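Local coordinates for protein polyphosphate kinase (Porphyromonas gingivalis, PDB 2O8R) that probably transfers the terminal phosphate of ATP reversibly onto a growing polyphosphate chain, with magnesium as cofactor, at residues E323-K328 / A681-L686; P350-D355 / G688-T693; E564-V569 / I648-N653. The protein carries 3 engineered substitutions. All blocks are in the same frame, centred on the assembly; numbering follows the deposited sequence.

Contact 1 (E323-K328 / A681-L686)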
# COMPACT_ATOMS: atom_id res chain seq x y z
N GLU A 323 -14.82 -15.54 17.40
CA GLU A 323 -14.99 -15.97 16.04
C GLU A 323 -16.32 -15.49 15.55
O GLU A 323 -17.34 -15.74 16.19
CB GLU A 323 -14.93 -17.49 15.97
CG GLU A 323 -14.61 -18.02 14.59
CD GLU A 323 -14.60 -19.53 14.56
OE1 GLU A 323 -15.30 -20.15 15.40
OE2 GLU A 323 -13.91 -20.10 13.69
N PRO A 324 -16.32 -14.79 14.41
CA PRO A 324 -17.55 -14.23 13.85
C PRO A 324 -18.57 -15.28 13.45
O PRO A 324 -18.25 -16.21 12.70
CB PRO A 324 -17.07 -13.45 12.64
CG PRO A 324 -15.62 -13.19 12.90
CD PRO A 324 -15.14 -14.41 13.62
N LEU A 325 -19.78 -15.11 13.96
CA LEU A 325 -20.92 -15.96 13.72
C LEU A 325 -21.41 -15.98 12.29
O LEU A 325 -21.19 -15.04 11.53
CB LEU A 325 -22.09 -15.48 14.58
CG LEU A 325 -21.81 -15.38 16.07
CD1 LEU A 325 -22.90 -14.60 16.76
CD2 LEU A 325 -21.61 -16.75 16.67
N LEU A 326 -22.11 -17.05 11.94
CA LEU A 326 -22.84 -17.10 10.69
C LEU A 326 -24.31 -17.16 11.01
O LEU A 326 -24.70 -17.39 12.16
CB LEU A 326 -22.44 -18.33 9.87
CG LEU A 326 -20.94 -18.58 9.74
CD1 LEU A 326 -20.69 -19.85 8.95
CD2 LEU A 326 -20.28 -17.40 9.04
N SER A 327 -25.13 -16.94 9.99
CA SER A 327 -26.55 -17.23 10.08
C SER A 327 -26.75 -18.65 9.55
O SER A 327 -26.52 -18.91 8.36
CB SER A 327 -27.32 -16.21 9.24
OG SER A 327 -28.60 -16.69 8.86
N LYS A 328 -27.16 -19.57 10.43
CA LYS A 328 -27.45 -20.97 10.06
C LYS A 328 -28.53 -21.02 8.99
O LYS A 328 -28.39 -21.74 8.00
CB LYS A 328 -27.88 -21.82 11.27
CG LYS A 328 -27.11 -21.62 12.58
CD LYS A 328 -25.64 -22.00 12.49
CE LYS A 328 -25.34 -23.33 13.19
NZ LYS A 328 -24.98 -23.15 14.62
N ALA A 681 -21.85 -9.12 25.81
CA ALA A 681 -23.20 -9.64 25.92
C ALA A 681 -23.93 -9.81 24.59
O ALA A 681 -24.66 -10.79 24.39
CB ALA A 681 -24.01 -8.78 26.86
N ILE A 682 -23.74 -8.85 23.68
CA ILE A 682 -24.38 -8.88 22.38
C ILE A 682 -23.89 -10.09 21.59
O ILE A 682 -24.68 -10.77 20.92
CB ILE A 682 -24.12 -7.60 21.58
CG1 ILE A 682 -24.95 -6.45 22.13
CG2 ILE A 682 -24.46 -7.79 20.11
CD1 ILE A 682 -24.70 -5.13 21.40
N TYR A 683 -22.60 -10.38 21.71
CA TYR A 683 -22.07 -11.56 21.06
C TYR A 683 -22.70 -12.84 21.60
O TYR A 683 -23.06 -13.73 20.82
CB TYR A 683 -20.56 -11.63 21.16
CG TYR A 683 -20.00 -12.84 20.46
CD1 TYR A 683 -19.91 -12.88 19.08
CD2 TYR A 683 -19.58 -13.96 21.18
CE1 TYR A 683 -19.40 -13.99 18.42
CE2 TYR A 683 -19.06 -15.07 20.53
CZ TYR A 683 -18.98 -15.08 19.15
OH TYR A 683 -18.48 -16.18 18.49
N ARG A 684 -22.85 -12.92 22.92
CA ARG A 684 -23.48 -14.09 23.54
C ARG A 684 -24.93 -14.23 23.11
O ARG A 684 -25.39 -15.33 22.81
CB ARG A 684 -23.36 -14.07 25.06
CG ARG A 684 -21.95 -14.35 25.54
CD ARG A 684 -21.81 -14.33 27.04
NE ARG A 684 -20.45 -13.93 27.42
CZ ARG A 684 -20.14 -12.80 28.05
NH1 ARG A 684 -21.10 -11.94 28.41
NH2 ARG A 684 -18.87 -12.53 28.34
N TYR A 685 -25.63 -13.10 23.06
CA TYR A 685 -27.03 -13.07 22.66
C TYR A 685 -27.22 -13.63 21.24
O TYR A 685 -28.07 -14.48 21.02
CB TYR A 685 -27.56 -11.63 22.78
CG TYR A 685 -28.85 -11.33 22.06
CD1 TYR A 685 -30.08 -11.53 22.67
CD2 TYR A 685 -28.84 -10.81 20.77
CE1 TYR A 685 -31.26 -11.25 22.00
CE2 TYR A 685 -30.01 -10.52 20.11
CZ TYR A 685 -31.23 -10.74 20.73
OH TYR A 685 -32.40 -10.46 20.05
N LEU A 686 -26.39 -13.15 20.31
CA LEU A 686 -26.50 -13.50 18.91
C LEU A 686 -26.04 -14.93 18.66
O LEU A 686 -26.62 -15.64 17.84
CB LEU A 686 -25.70 -12.53 18.03
CG LEU A 686 -26.37 -11.16 17.84
CD1 LEU A 686 -25.42 -10.13 17.28
CD2 LEU A 686 -27.57 -11.29 16.94
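Tyr683 holds chi1 at -179°, CG trans to its backbone N, which carries the ring out to the loop, while Leu325, its CG beside its own backbone N (chi1 -55°), reaches back to meet it. The contact sets the C-terminal helix 678-691 against the loop 323-328, just ahead of the short helix 328-331. Backbone hydrogen bonds of Leu325 with Tyr351 and Thr353 fasten this loop to its neighbour 350-355, part of the first phospholipase D-like domain, and Ser327 then caps the short helix that follows. Leu325 fills the angle between two helix residues about one turn apart. Its CG lies 3.6 Å from Tyr683 CE1, an approach slanted to the ring, and its two methyls divide the work: CD2 lies along the outer end of the tyrosine and CD1 reaches the helix itself, 3.7 Å from Leu686 CB. Ile682 and Tyr685 pack on helix 636-651 of the second phospholipase D-like domain, and Leu686 touches both that helix and Leu325. The one polar tie is at the tyrosine tip, where Tyr683 OH donates to Glu323 O at 2.6 Å, near the ring plane, with a C=O...O angle of 149°.

Contact 2 (P350-D355 / G688-T693); sequences PYYTYD and GKEETT. Engineered in segment 688-693: Thr692 (natural residue Ala).
Tyr352 OH donates to Glu690 OE2 over 2.7 Å, and the other oxygen of the same carboxylate, Glu690 OE1, accepts the backbone N-H of Lys328, the first residue of helix 328-331. One side chain near the end of helix 678-691 thus joins the loop 350-355 of the first phospholipase D-like domain to the start of helix 328-331. The tyrosine and the glutamate come at each other from opposite directions. Glu690 OE2 sits at the ring edge, in its plane, 3.4 Å from Tyr352 CE1, and the carboxylate is turned 82° to the ring. The hydroxyl meets the anti lone pair of Glu690 OE2, the one pointing away from the other oxygen. A bend in the glutamate chain at chi2 (-73°) brings the carboxylate round to both donors. The Tyr352 side chain also touches Ile347 of strand 345-349 and Leu686, one turn back along the helix from Glu690. Lys689 passes across the hydroxyl at about a right angle, its CE 3.4 Å from Tyr352 OH; its charged end goes to a salt bridge with Glu641 on helix 636-651. Thr693 OG1 makes a weak bond to Glu690 O, 3.3 Å away. A buried carboxylate with a phenol and a helix-start N-H as donors is likely to remain ionised, and the N-terminal end of the short helix 328-331 may add a little to that. Its two bonds fix the rotation of the group, so the last turn of helix 678-691 is tied to the first domain by a polar link as well as by the apolar side chains around it.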
# COMPACT_ATOMS: atom_id res chain seq x y z
N PRO A 350 -19.19 -7.05 13.97
CA PRO A 350 -17.96 -7.79 14.02
C PRO A 350 -18.51 -9.18 14.37
O PRO A 350 -17.98 -10.18 13.92
CB PRO A 350 -17.21 -7.17 15.19
CG PRO A 350 -18.12 -6.09 15.73
CD PRO A 350 -19.48 -6.52 15.31
N TYR A 351 -19.62 -9.19 15.13
CA TYR A 351 -20.32 -10.38 15.64
C TYR A 351 -20.63 -11.42 14.56
O TYR A 351 -20.42 -12.61 14.77
CB TYR A 351 -21.62 -9.97 16.35
CG TYR A 351 -21.50 -8.79 17.31
CD1 TYR A 351 -20.72 -8.88 18.45
CD2 TYR A 351 -22.17 -7.60 17.08
CE1 TYR A 351 -20.59 -7.83 19.33
CE2 TYR A 351 -22.04 -6.52 17.96
CZ TYR A 351 -21.25 -6.65 19.09
OH TYR A 351 -21.11 -5.60 19.98
N TYR A 352 -21.12 -10.97 13.41
CA TYR A 352 -21.26 -11.81 12.23
C TYR A 352 -20.13 -11.46 11.28
O TYR A 352 -19.49 -10.41 11.46
CB TYR A 352 -22.58 -11.53 11.54
CG TYR A 352 -23.80 -12.08 12.24
CD1 TYR A 352 -24.33 -13.31 11.88
CD2 TYR A 352 -24.42 -11.36 13.25
CE1 TYR A 352 -25.44 -13.82 12.50
CE2 TYR A 352 -25.54 -11.87 13.90
CZ TYR A 352 -26.05 -13.10 13.52
OH TYR A 352 -27.17 -13.61 14.15
N THR A 353 -19.87 -12.32 10.29
CA THR A 353 -18.86 -12.05 9.26
C THR A 353 -19.25 -10.87 8.40
O THR A 353 -20.39 -10.44 8.38
CB THR A 353 -18.63 -13.22 8.25
OG1 THR A 353 -19.75 -14.11 8.27
CG2 THR A 353 -17.33 -13.97 8.55
N TYR A 354 -18.25 -10.39 7.67
CA TYR A 354 -18.46 -9.40 6.64
C TYR A 354 -18.77 -10.09 5.31
O TYR A 354 -19.19 -9.44 4.35
CB TYR A 354 -17.19 -8.56 6.51
CG TYR A 354 -17.05 -7.47 7.55
CD1 TYR A 354 -16.52 -7.73 8.80
CD2 TYR A 354 -17.43 -6.16 7.26
CE1 TYR A 354 -16.38 -6.73 9.76
CE2 TYR A 354 -17.30 -5.15 8.20
CZ TYR A 354 -16.77 -5.44 9.45
OH TYR A 354 -16.63 -4.42 10.38
N ASP A 355 -18.60 -11.41 5.29
CA ASP A 355 -18.56 -12.18 4.05
C ASP A 355 -19.84 -12.23 3.21
O ASP A 355 -19.79 -12.53 2.02
CB ASP A 355 -18.08 -13.58 4.34
CG ASP A 355 -16.68 -13.60 4.88
OD1 ASP A 355 -15.97 -12.58 4.73
OD2 ASP A 355 -16.28 -14.63 5.45
N GLY A 688 -26.16 -17.22 20.97
CA GLY A 688 -27.28 -17.92 21.58
C GLY A 688 -28.34 -18.25 20.56
O GLY A 688 -28.60 -19.42 20.28
N LYS A 689 -28.91 -17.23 19.94
CA LYS A 689 -29.99 -17.44 18.99
C LYS A 689 -29.59 -18.35 17.80
O LYS A 689 -30.46 -18.99 17.21
CB LYS A 689 -30.59 -16.11 18.52
CG LYS A 689 -29.94 -15.51 17.30
CD LYS A 689 -30.98 -14.94 16.35
CE LYS A 689 -30.32 -14.39 15.09
NZ LYS A 689 -31.26 -13.64 14.26
N GLU A 690 -28.31 -18.43 17.48
CA GLU A 690 -27.90 -19.22 16.32
C GLU A 690 -27.81 -20.70 16.65
O GLU A 690 -27.93 -21.54 15.76
CB GLU A 690 -26.60 -18.70 15.68
CG GLU A 690 -26.71 -17.29 15.04
CD GLU A 690 -27.49 -17.23 13.73
OE1 GLU A 690 -27.77 -18.29 13.14
OE2 GLU A 690 -27.82 -16.10 13.27
N GLU A 691 -27.62 -21.03 17.93
CA GLU A 691 -27.70 -22.42 18.37
C GLU A 691 -29.16 -22.89 18.45
O GLU A 691 -29.43 -24.07 18.64
CB GLU A 691 -27.03 -22.63 19.72
CG GLU A 691 -25.89 -21.69 20.06
CD GLU A 691 -24.55 -22.10 19.46
OE1 GLU A 691 -24.50 -22.39 18.25
OE2 GLU A 691 -23.55 -22.11 20.21
N THR A 692 -30.10 -21.96 18.30
CA THR A 692 -31.53 -22.29 18.34
C THR A 692 -32.12 -22.49 16.94
O THR A 692 -33.29 -22.15 16.70
CB THR A 692 -32.35 -21.22 19.11
OG1 THR A 692 -31.48 -20.41 19.91
CG2 THR A 692 -33.38 -21.89 20.02
N THR A 693 -31.33 -23.05 16.03
CA THR A 693 -31.79 -23.35 14.66
C THR A 693 -32.29 -24.79 14.54
O THR A 693 -33.48 -25.02 14.32
CB THR A 693 -30.67 -23.09 13.60
OG1 THR A 693 -30.40 -21.68 13.52
CG2 THR A 693 -31.08 -23.60 12.21

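Contact 3 (E564-V569 / I648-N653)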
# COMPACT_ATOMS: atom_id res chain seq x y z
N GLU A 564 -40.18 10.47 26.99
CA GLU A 564 -38.91 9.95 27.52
C GLU A 564 -37.94 9.55 26.40
O GLU A 564 -38.32 8.88 25.43
CB GLU A 564 -39.17 8.72 28.36
CG GLU A 564 -39.78 8.97 29.71
CD GLU A 564 -39.65 7.77 30.62
OE1 GLU A 564 -39.25 6.68 30.14
OE2 GLU A 564 -39.93 7.92 31.83
N ILE A 565 -36.68 9.95 26.56
CA ILE A 565 -35.68 9.73 25.51
C ILE A 565 -34.36 9.10 26.01
O ILE A 565 -33.70 9.64 26.91
CB ILE A 565 -35.36 11.04 24.74
CG1 ILE A 565 -36.64 11.84 24.43
CG2 ILE A 565 -34.61 10.73 23.46
CD1 ILE A 565 -36.40 13.20 23.82
N ASP A 566 -34.00 7.97 25.42
CA ASP A 566 -32.66 7.41 25.57
C ASP A 566 -31.80 7.67 24.33
O ASP A 566 -32.11 7.19 23.24
CB ASP A 566 -32.72 5.91 25.82
CG ASP A 566 -32.67 5.56 27.27
OD1 ASP A 566 -31.77 6.04 27.99
OD2 ASP A 566 -33.54 4.78 27.71
N LEU A 567 -30.73 8.44 24.51
CA LEU A 567 -29.76 8.71 23.47
C LEU A 567 -28.51 7.90 23.74
O LEU A 567 -27.97 7.96 24.84
CB LEU A 567 -29.36 10.18 23.46
CG LEU A 567 -30.38 11.17 22.88
CD1 LEU A 567 -29.93 12.59 23.14
CD2 LEU A 567 -30.54 10.94 21.39
N ILE A 568 -28.06 7.15 22.75
CA ILE A 568 -26.76 6.49 22.80
C ILE A 568 -25.87 7.13 21.72
O ILE A 568 -25.95 6.78 20.53
CB ILE A 568 -26.90 4.97 22.63
CG1 ILE A 568 -27.86 4.40 23.68
CG2 ILE A 568 -25.56 4.28 22.75
CD1 ILE A 568 -28.12 2.90 23.56
N VAL A 569 -25.07 8.10 22.14
CA VAL A 569 -24.21 8.88 21.23
C VAL A 569 -22.75 8.84 21.65
O VAL A 569 -22.42 9.30 22.74
CB VAL A 569 -24.63 10.35 21.21
CG1 VAL A 569 -23.69 11.16 20.33
CG2 VAL A 569 -26.04 10.46 20.70
N ILE A 648 -29.62 -4.27 25.68
CA ILE A 648 -28.31 -4.70 26.17
C ILE A 648 -27.36 -3.50 26.31
O ILE A 648 -26.71 -3.35 27.34
CB ILE A 648 -27.68 -5.77 25.28
CG1 ILE A 648 -28.62 -6.97 25.19
CG2 ILE A 648 -26.32 -6.16 25.84
CD1 ILE A 648 -28.06 -8.17 24.48
N GLN A 649 -27.31 -2.63 25.30
CA GLN A 649 -26.43 -1.48 25.43
C GLN A 649 -26.83 -0.59 26.61
O GLN A 649 -25.96 -0.18 27.39
CB GLN A 649 -26.31 -0.69 24.11
CG GLN A 649 -25.75 -1.51 22.95
CD GLN A 649 -25.09 -0.66 21.88
OE1 GLN A 649 -25.49 0.47 21.62
NE2 GLN A 649 -24.06 -1.22 21.23
N LEU A 650 -28.12 -0.35 26.79
CA LEU A 650 -28.60 0.53 27.88
C LEU A 650 -28.47 -0.11 29.26
O LEU A 650 -28.64 0.57 30.27
CB LEU A 650 -30.05 0.96 27.67
CG LEU A 650 -30.30 1.97 26.57
CD1 LEU A 650 -31.80 2.14 26.47
CD2 LEU A 650 -29.59 3.31 26.84
N ARG A 651 -28.16 -1.40 29.27
CA ARG A 651 -28.00 -2.17 30.50
C ARG A 651 -26.52 -2.25 30.90
O ARG A 651 -26.21 -2.58 32.06
CB ARG A 651 -28.57 -3.58 30.31
CG ARG A 651 -29.03 -4.29 31.58
CD ARG A 651 -29.51 -5.72 31.29
NE ARG A 651 -30.38 -5.76 30.11
CZ ARG A 651 -30.57 -6.83 29.35
NH1 ARG A 651 -29.96 -7.97 29.64
NH2 ARG A 651 -31.37 -6.76 28.29
N ASP A 652 -25.62 -1.94 29.94
CA ASP A 652 -24.16 -1.94 30.16
C ASP A 652 -23.75 -1.17 31.40
O ASP A 652 -23.95 0.04 31.47
CB ASP A 652 -23.42 -1.35 28.97
CG ASP A 652 -21.88 -1.44 29.11
OD1 ASP A 652 -21.26 -2.11 28.28
OD2 ASP A 652 -21.28 -0.85 30.04
N ASN A 653 -23.14 -1.87 32.35
CA ASN A 653 -22.54 -1.22 33.52
C ASN A 653 -21.02 -1.29 33.60
O ASN A 653 -20.46 -1.04 34.67
CB ASN A 653 -23.12 -1.81 34.81
CG ASN A 653 -23.18 -3.32 34.79
OD1 ASN A 653 -22.48 -3.98 34.03
ND2 ASN A 653 -24.02 -3.89 35.64
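Leu650, near the end of helix 636-651, puts its two methyls down onto strand 564-569 of the second phospholipase D-like domain, an alpha/beta fold with helices laid on a mixed sheet. Two strand residues, Asp566 and Ile568, receive it; being two apart, they project from the same face. Leu650 CD2 packs 3.6 Å from Ile568 CD1, and Leu650 CG lies 3.8 Å from that same methyl. Toward Asp566, both leucine methyls lie over one face of the carboxylate, Leu650 CD1 3.4 Å from Asp566 OD2 and Leu650 CD2 3.7 Å from Asp566 OD1. Gln649, extended beyond CG, crosses Ile568 obliquely, its OE1 4.0 Å from Ile568 CG2. In the next shell, Asp566 OD2 is held by a salt bridge to Arg586 of strand 585-589 and a hydrogen bond from Tyr538 of strand 538-543, one from each neighbour. The amide of Gln649 is pinned at both ends, OE1 by Lys542 of strand 538-543 and NE2 by Glu596 of strand 595-596, which pairs with the sheet of the first domain. Ile568 is also close to Arg570, a predicted ATP-binding residue. No hydrogen bond spans the strand and helix segments themselves; apolar carbons join them, while the polar ends are satisfied by residues around. The methyls over Asp566 probably keep water from one part of the carboxylate, which would strengthen its ion pair with Arg586.

From the N terminus, the loop 323-328 comes first and the loop 350-355 soon after; both wait more than 300 residues for their partners on helix 678-691. Before that helix is reached, the second C-terminal domain closes its own shorter loop in contact 3, joining strand 564-569 to the end of helix 636-651, and this loop lies within the spans of both others. Contact 1 then closes at 681-686 and contact 2 at 688-693, their spans crossing. The two adjoin directly, Lys328 CB packing on Thr693 OG1. Ile648 in turn packs on Ala681, Ile682 and Tyr685, so the last helix lies between the two phospholipase D-like domains and ties them together.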